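Local coordinates for ABC-type transport system, sugar-family extracellular solute-binding protein (Peptoclostridium difficile 630, PDB 6HNI) that probably captures tyrosine at the cell surface as the lipoprotein binding component of an ABC transporter, and has adhesive properties, at residues V141-E146 / A252-N257; P71-I76 / A96-N101. The protein carries 1 engineered substitution. All blocks are in the same frame, centred on the assembly; numbering follows the deposited sequence.

Each contact belongs to a different region of this two-lobed, periplasmic-binding-protein-type chain. Interaction 2 comes first in sequence and closes before interaction 1 opens. It pairs helix 70-82 with helix 93-102, next-door helices of the lobe built on the five-stranded parallel sheet. Interaction 1 joins helix 141-145, met just after the last strand of that sheet, to strand 252-255 of a three-stranded mixed sheet that adjoins strand 238-240 of the second lobe. Their centres are about 30 Å apart, on opposite sides of the chain's centre, with the nearest atoms about 15 Å apart. The bound tyrosine lies off both: about 10 Å from the side chain of Thr73, 13 Å from that of Gln254.

Interaction 1 (V141-E146 / A252-N257); sequences VDKGLE and ACQGIN
The side-chain amide of Gln254 and the carboxylate of Glu146 are turned nearly perpendicular, their planes 85° apart, so the two flat groups do not stack. Polar atoms gather close to the amide plane, beyond its outer end: the modelled Gln254 OE1 lies 2.8 Å from Lys143 O and 3.1 Å from Glu146 OE1. The amide is probably turned over in the model, and with it turned back both approaches may be hydrogen bonds. Lys143 CB stands off to one face side of the amide and also meets the backbone carbonyl, 3.5 Å from Gln254 O. Gln254 reaches across because its CG is anti to the backbone N (chi1 -178°) and the chain beyond stays extended. This brings helix 141-145 against strand 252-255 of the small mixed sheet, in the region where a type I periplasmic-binding-protein fold passes its chain between lobes. Glutamine suits such a place: Gln254 CB packs 3.5 Å from Lys143 O, while the extended chain carries a polar end to the same oxygen. Lysine and glutamate suit this surface site: Lys143 contributes its CB, and the exposed Glu146 brings its carboxylate to the amide. Thr289 touches the side chains of both Lys143 and Gln254.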
ATOM      1  N   VAL A 141      -4.573   4.323 -11.556  1.00 15.21           N
ATOM      2  CA  VAL A 141      -5.858   4.827 -11.022  1.00 15.11           C
ATOM      3  C   VAL A 141      -6.999   4.281 -11.866  1.00 14.66           C
ATOM      4  O   VAL A 141      -8.109   4.083 -11.390  1.00 15.36           O
ATOM      5  CB  VAL A 141      -5.950   6.372 -10.965  1.00 17.49           C
ATOM      6  CG1 VAL A 141      -4.967   6.938  -9.973  1.00 24.07           C
ATOM      7  CG2 VAL A 141      -5.838   7.046 -12.336  1.00 18.19           C
ATOM      8  N   ASP A 142      -6.697   3.988 -13.132  1.00 14.34           N
ATOM      9  CA  ASP A 142      -7.702   3.502 -14.058  1.00 16.66           C
ATOM     10  C   ASP A 142      -8.356   2.222 -13.575  1.00 14.83           C
ATOM     11  O   ASP A 142      -9.513   1.988 -13.837  1.00 16.02           O
ATOM     12  CB  ASP A 142      -7.100   3.240 -15.461  1.00 18.56           C
ATOM     13  CG  ASP A 142      -6.353   4.451 -16.040  1.00 20.41           C
ATOM     14  OD1 ASP A 142      -5.446   5.030 -15.400  1.00 25.74           O
ATOM     15  OD2 ASP A 142      -6.625   4.811 -17.187  1.00 33.35           O
ATOM     16  N   LYS A 143      -7.613   1.376 -12.869  1.00 15.69           N
ATOM     17  CA  LYS A 143      -8.168   0.098 -12.426  1.00 16.05           C
ATOM     18  C   LYS A 143      -9.337   0.269 -11.476  1.00 16.80           C
ATOM     19  O   LYS A 143     -10.331  -0.399 -11.576  1.00 17.10           O
ATOM     20  CB  LYS A 143      -7.081  -0.768 -11.770  1.00 15.86           C
ATOM     21  CG  LYS A 143      -6.003  -1.219 -12.763  1.00 21.17           C
ATOM     22  CD  LYS A 143      -6.514  -2.268 -13.736  1.00 23.47           C
ATOM     23  CE  LYS A 143      -5.370  -2.830 -14.591  1.00 30.36           C
ATOM     24  NZ  LYS A 143      -5.931  -3.820 -15.542  1.00 38.60           N
ATOM     25  N   GLY A 144      -9.178   1.142 -10.513  1.00 15.52           N
ATOM     26  CA  GLY A 144     -10.290   1.436  -9.623  1.00 16.10           C
ATOM     27  C   GLY A 144     -11.404   2.228 -10.282  1.00 15.04           C
ATOM     28  O   GLY A 144     -12.590   1.940 -10.070  1.00 16.54           O
ATOM     29  N   LEU A 145     -11.046   3.200 -11.112  1.00 15.48           N
ATOM     30  CA  LEU A 145     -12.050   4.052 -11.736  1.00 15.22           C
ATOM     31  C   LEU A 145     -12.905   3.315 -12.780  1.00 16.17           C
ATOM     32  O   LEU A 145     -14.034   3.708 -13.022  1.00 17.55           O
ATOM     33  CB  LEU A 145     -11.396   5.342 -12.242  1.00 18.26           C
ATOM     34  CG  LEU A 145     -10.788   6.193 -11.106  1.00 21.40           C
ATOM     35  CD1 LEU A 145     -10.125   7.440 -11.652  1.00 24.71           C
ATOM     36  CD2 LEU A 145     -11.740   6.531  -9.979  1.00 23.56           C
ATOM     37  N   GLU A 146     -12.390   2.227 -13.342  1.00 18.91           N
ATOM     38  CA  GLU A 146     -13.166   1.245 -14.167  1.00 20.96           C
ATOM     39  C   GLU A 146     -14.417   0.761 -13.460  1.00 17.17           C
ATOM     40  O   GLU A 146     -15.432   0.474 -14.096  1.00 19.85           O
ATOM     41  CB  GLU A 146     -12.293  -0.026 -14.543  1.00 24.89           C
ATOM     42  CG  GLU A 146     -11.381   0.152 -15.736  1.00 28.36           C
ATOM     43  CD  GLU A 146     -10.399  -1.005 -15.982  1.00 34.86           C
ATOM     44  OE1 GLU A 146     -10.720  -2.193 -15.668  1.00 36.15           O
ATOM     45  OE2 GLU A 146      -9.297  -0.723 -16.507  1.00 45.65           O
ATOM     46  N   ALA A 252     -15.371  -1.523  -2.914  1.00 12.62           N
ATOM     47  CA  ALA A 252     -14.759  -2.346  -3.969  1.00 13.68           C
ATOM     48  C   ALA A 252     -13.387  -1.885  -4.354  1.00 11.97           C
ATOM     49  O   ALA A 252     -13.004  -0.732  -4.113  1.00 11.95           O
ATOM     50  CB  ALA A 252     -15.629  -2.366  -5.200  1.00 15.20           C
ATOM     51  N   CYS A 253     -12.629  -2.808  -4.969  1.00 12.60           N
ATOM     52  CA  CYS A 253     -11.321  -2.521  -5.537  1.00 12.54           C
ATOM     53  C   CYS A 253     -11.045  -3.436  -6.723  1.00 13.42           C
ATOM     54  O   CYS A 253     -11.723  -4.454  -6.896  1.00 13.53           O
ATOM     55  CB  CYS A 253     -10.244  -2.718  -4.479  1.00 11.71           C
ATOM     56  SG  CYS A 253      -9.931  -4.465  -4.111  1.00 16.43           S
ATOM     57  N   GLN A 254     -10.044  -3.057  -7.517  1.00 11.52           N
ATOM     58  CA  GLN A 254      -9.502  -3.918  -8.546  1.00 11.84           C
ATOM     59  C   GLN A 254      -7.983  -3.747  -8.385  1.00 12.48           C
ATOM     60  O   GLN A 254      -7.356  -2.856  -8.982  1.00 14.71           O
ATOM     61  CB  GLN A 254      -9.967  -3.516  -9.950  1.00 12.63           C
ATOM     62  CG  GLN A 254      -9.446  -4.444 -11.029  1.00 14.15           C
ATOM     63  CD  GLN A 254     -10.039  -4.163 -12.384  1.00 15.65           C
ATOM     64  OE1 GLN A 254     -10.524  -3.016 -12.683  1.00 21.06           O
ATOM     65  NE2 GLN A 254     -10.048  -5.151 -13.187  1.00 17.51           N
ATOM     66  N   GLY A 255      -7.423  -4.579  -7.505  1.00 12.84           N
ATOM     67  CA  GLY A 255      -6.068  -4.389  -7.028  1.00 12.28           C
ATOM     68  C   GLY A 255      -5.204  -5.633  -6.985  1.00 12.33           C
ATOM     69  O   GLY A 255      -5.683  -6.710  -7.281  1.00 13.80           O
ATOM     70  N   ILE A 256      -3.962  -5.386  -6.617  1.00 11.42           N
ATOM     71  CA  ILE A 256      -2.932  -6.459  -6.622  1.00 11.70           C
ATOM     72  C   ILE A 256      -2.975  -7.257  -5.351  1.00 12.22           C
ATOM     73  O   ILE A 256      -3.609  -6.922  -4.334  1.00 13.59           O
ATOM     74  CB  ILE A 256      -1.541  -5.865  -6.826  1.00 12.81           C
ATOM     75  CG1 ILE A 256      -1.104  -5.060  -5.586  1.00 12.93           C
ATOM     76  CG2 ILE A 256      -1.453  -5.109  -8.143  1.00 13.77           C
ATOM     77  CD1 ILE A 256       0.358  -4.752  -5.499  1.00 14.77           C
ATOM     78  N   ASN A 257      -2.258  -8.384  -5.393  1.00 12.74           N
ATOM     79  CA  ASN A 257      -2.170  -9.311  -4.235  1.00 12.89           C
ATOM     80  C   ASN A 257      -0.897  -9.034  -3.485  1.00 11.96           C
ATOM     81  O   ASN A 257       0.241  -9.340  -3.957  1.00 13.19           O
ATOM     82  CB  ASN A 257      -2.210 -10.765  -4.766  1.00 12.54           C
ATOM     83  CG  ASN A 257      -2.201 -11.813  -3.676  1.00 14.75           C
ATOM     84  OD1 ASN A 257      -1.503 -11.686  -2.685  1.00 16.43           O
ATOM     85  ND2 ASN A 257      -2.954 -12.915  -3.904  1.00 20.57           N
TER

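Interaction 2 (P71-I76 / A96-N101); sequences PTTQSI and AQAAFN
Helices 70-82 and 93-102 run in broadly the same direction here, their local axes crossing at -40° and approaching to 8.3 Å, with Gln74 and Ala98 nearest in backbone register. Ala98 points toward helix 70-82, and its small size permits the close approach: its CB rests 3.3 Å from Thr73 O. Thr73 meets the same methyl with its CB and with OG1, the latter 3.7 Å from Ala98 CB. Threonine tolerates burial here because its hydroxyl is satisfied within its own helix by a hydrogen bond to Met70 O. Gln74 starts out along the flank of its helix, but a bend at chi2 (-82°) folds the end over Ala98, laying the flat amide across the methyl with Gln74 CD 3.7 Å from Ala98 CB. At the solvent-facing border the amide of Asn101 lies beside it, the two planes only 23° apart and Gln74 NE2 3.8 Å from Asn101 ND2, a contact without a hydrogen bond. Polar amides fit this outer border, alanine the covered middle. The two helices belong to successive beta-alpha-beta crossovers of the five-stranded parallel sheet, with Ala96 and Ala99 packing helix 93-102 onto strands 87-91 and 108-113.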
ATOM      1  N   PRO A  71       8.528   9.026  13.946  1.00 16.82           N
ATOM      2  CA  PRO A  71       9.818   8.963  14.618  1.00 17.35           C
ATOM      3  C   PRO A  71      10.327   7.536  14.870  1.00 17.01           C
ATOM      4  O   PRO A  71      11.561   7.284  14.829  1.00 17.35           O
ATOM      5  CB  PRO A  71       9.578   9.668  15.944  1.00 18.65           C
ATOM      6  CG  PRO A  71       8.528  10.657  15.608  1.00 19.24           C
ATOM      7  CD  PRO A  71       7.626  10.003  14.595  1.00 16.91           C
ATOM      8  N   THR A  72       9.384   6.631  15.142  1.00 15.61           N
ATOM      9  CA  THR A  72       9.740   5.255  15.413  1.00 14.81           C
ATOM     10  C   THR A  72      10.216   4.604  14.128  1.00 13.26           C
ATOM     11  O   THR A  72      11.112   3.718  14.193  1.00 13.38           O
ATOM     12  CB  THR A  72       8.581   4.497  16.059  1.00 15.47           C
ATOM     13  OG1 THR A  72       8.152   5.230  17.224  1.00 20.47           O
ATOM     14  CG2 THR A  72       8.993   3.104  16.514  1.00 16.60           C
ATOM     15  N   THR A  73       9.735   4.958  12.951  1.00 13.00           N
ATOM     16  CA  THR A  73      10.335   4.374  11.707  1.00 13.44           C
ATOM     17  C   THR A  73      11.803   4.720  11.663  1.00 13.44           C
ATOM     18  O   THR A  73      12.650   3.895  11.156  1.00 12.42           O
ATOM     19  CB  THR A  73       9.669   4.850  10.374  1.00 13.02           C
ATOM     20  OG1 THR A  73       9.904   6.234  10.148  1.00 15.11           O
ATOM     21  CG2 THR A  73       8.214   4.559  10.368  1.00 14.18           C
ATOM     22  N   GLN A  74      12.181   5.888  12.152  1.00 13.01           N
ATOM     23  CA  GLN A  74      13.567   6.333  12.094  1.00 12.46           C
ATOM     24  C   GLN A  74      14.409   5.675  13.173  1.00 12.53           C
ATOM     25  O   GLN A  74      15.549   5.259  12.870  1.00 14.15           O
ATOM     26  CB  GLN A  74      13.621   7.854  12.238  1.00 12.37           C
ATOM     27  CG  GLN A  74      12.891   8.557  11.089  1.00 13.89           C
ATOM     28  CD  GLN A  74      13.696   8.713   9.830  1.00 15.83           C
ATOM     29  OE1 GLN A  74      14.913   8.509   9.788  1.00 21.47           O
ATOM     30  NE2 GLN A  74      13.006   9.100   8.746  1.00 20.21           N
ATOM     31  N   SER A  75      13.900   5.518  14.380  1.00 12.91           N
ATOM     32  CA  SER A  75      14.663   4.827  15.441  1.00 12.39           C
ATOM     33  C   SER A  75      14.812   3.358  15.118  1.00 11.05           C
ATOM     34  O   SER A  75      15.889   2.809  15.437  1.00 12.51           O
ATOM     35  CB  SER A  75      14.028   5.013  16.814  1.00 14.37           C
ATOM     36  OG  SER A  75      12.707   4.538  16.901  1.00 15.71           O
ATOM     37  N   ILE A  76      13.814   2.701  14.548  1.00 11.87           N
ATOM     38  CA  ILE A  76      13.959   1.261  14.166  1.00 10.25           C
ATOM     39  C   ILE A  76      15.107   1.185  13.196  1.00 10.40           C
ATOM     40  O   ILE A  76      15.955   0.257  13.305  1.00 12.64           O
ATOM     41  CB  ILE A  76      12.655   0.724  13.531  1.00 11.80           C
ATOM     42  CG1 ILE A  76      11.542   0.575  14.601  1.00 12.96           C
ATOM     43  CG2 ILE A  76      12.906  -0.536  12.738  1.00 11.34           C
ATOM     44  CD1 ILE A  76      10.158   0.391  14.060  1.00 12.61           C
ATOM     45  N   ALA A  96      10.691   2.541   4.365  1.00 10.34           N
ATOM     46  CA  ALA A  96      11.796   2.475   3.417  1.00 10.36           C
ATOM     47  C   ALA A  96      12.654   3.711   3.399  1.00  9.89           C
ATOM     48  O   ALA A  96      13.865   3.667   3.323  1.00 11.98           O
ATOM     49  CB  ALA A  96      11.283   2.140   2.037  1.00 11.15           C
ATOM     50  N   GLN A  97      11.975   4.883   3.421  1.00 10.58           N
ATOM     51  CA  GLN A  97      12.718   6.134   3.445  1.00 10.45           C
ATOM     52  C   GLN A  97      13.585   6.259   4.697  1.00 10.64           C
ATOM     53  O   GLN A  97      14.745   6.706   4.609  1.00 12.55           O
ATOM     54  CB  GLN A  97      11.784   7.364   3.313  1.00 10.44           C
ATOM     55  CG  GLN A  97      11.221   7.472   1.938  1.00 11.08           C
ATOM     56  CD  GLN A  97      10.318   8.707   1.813  1.00 12.89           C
ATOM     57  OE1 GLN A  97       9.389   8.873   2.623  1.00 17.42           O
ATOM     58  NE2 GLN A  97      10.539   9.487   0.762  1.00 15.57           N
ATOM     59  N   ALA A  98      13.035   5.832   5.824  1.00 10.89           N
ATOM     60  CA  ALA A  98      13.799   5.831   7.060  1.00 10.98           C
ATOM     61  C   ALA A  98      15.036   4.890   6.993  1.00 10.84           C
ATOM     62  O   ALA A  98      16.086   5.248   7.437  1.00 12.27           O
ATOM     63  CB  ALA A  98      12.936   5.469   8.228  1.00 12.88           C
ATOM     64  N   ALA A  99      14.813   3.677   6.471  1.00 10.79           N
ATOM     65  CA  ALA A  99      15.902   2.683   6.330  1.00 10.73           C
ATOM     66  C   ALA A  99      17.008   3.280   5.448  1.00 11.29           C
ATOM     67  O   ALA A  99      18.184   3.234   5.799  1.00 12.76           O
ATOM     68  CB  ALA A  99      15.335   1.425   5.733  1.00 12.69           C
ATOM     69  N   PHE A 100      16.623   3.905   4.327  1.00 11.91           N
ATOM     70  CA  PHE A 100      17.581   4.510   3.426  1.00 11.55           C
ATOM     71  C   PHE A 100      18.347   5.683   4.058  1.00 12.06           C
ATOM     72  O   PHE A 100      19.559   5.846   3.842  1.00 14.04           O
ATOM     73  CB  PHE A 100      16.909   4.844   2.093  1.00 12.68           C
ATOM     74  CG  PHE A 100      17.832   5.374   1.011  1.00 12.60           C
ATOM     75  CD1 PHE A 100      18.902   4.594   0.526  1.00 15.05           C
ATOM     76  CD2 PHE A 100      17.630   6.622   0.446  1.00 15.59           C
ATOM     77  CE1 PHE A 100      19.712   5.076  -0.491  1.00 16.44           C
ATOM     78  CE2 PHE A 100      18.421   7.086  -0.576  1.00 17.33           C
ATOM     79  CZ  PHE A 100      19.458   6.314  -1.059  1.00 17.98           C
ATOM     80  N   ASN A 101      17.654   6.493   4.861  1.00 12.17           N
ATOM     81  CA  ASN A 101      18.326   7.513   5.586  1.00 12.01           C
ATOM     82  C   ASN A 101      19.323   6.955   6.588  1.00 11.93           C
ATOM     83  O   ASN A 101      20.361   7.551   6.806  1.00 14.02           O
ATOM     84  CB  ASN A 101      17.295   8.410   6.325  1.00 13.49           C
ATOM     85  CG  ASN A 101      16.462   9.271   5.388  1.00 16.37           C
ATOM     86  OD1 ASN A 101      16.778   9.466   4.218  1.00 19.40           O
ATOM     87  ND2 ASN A 101      15.401   9.825   5.948  1.00 21.38           N
TER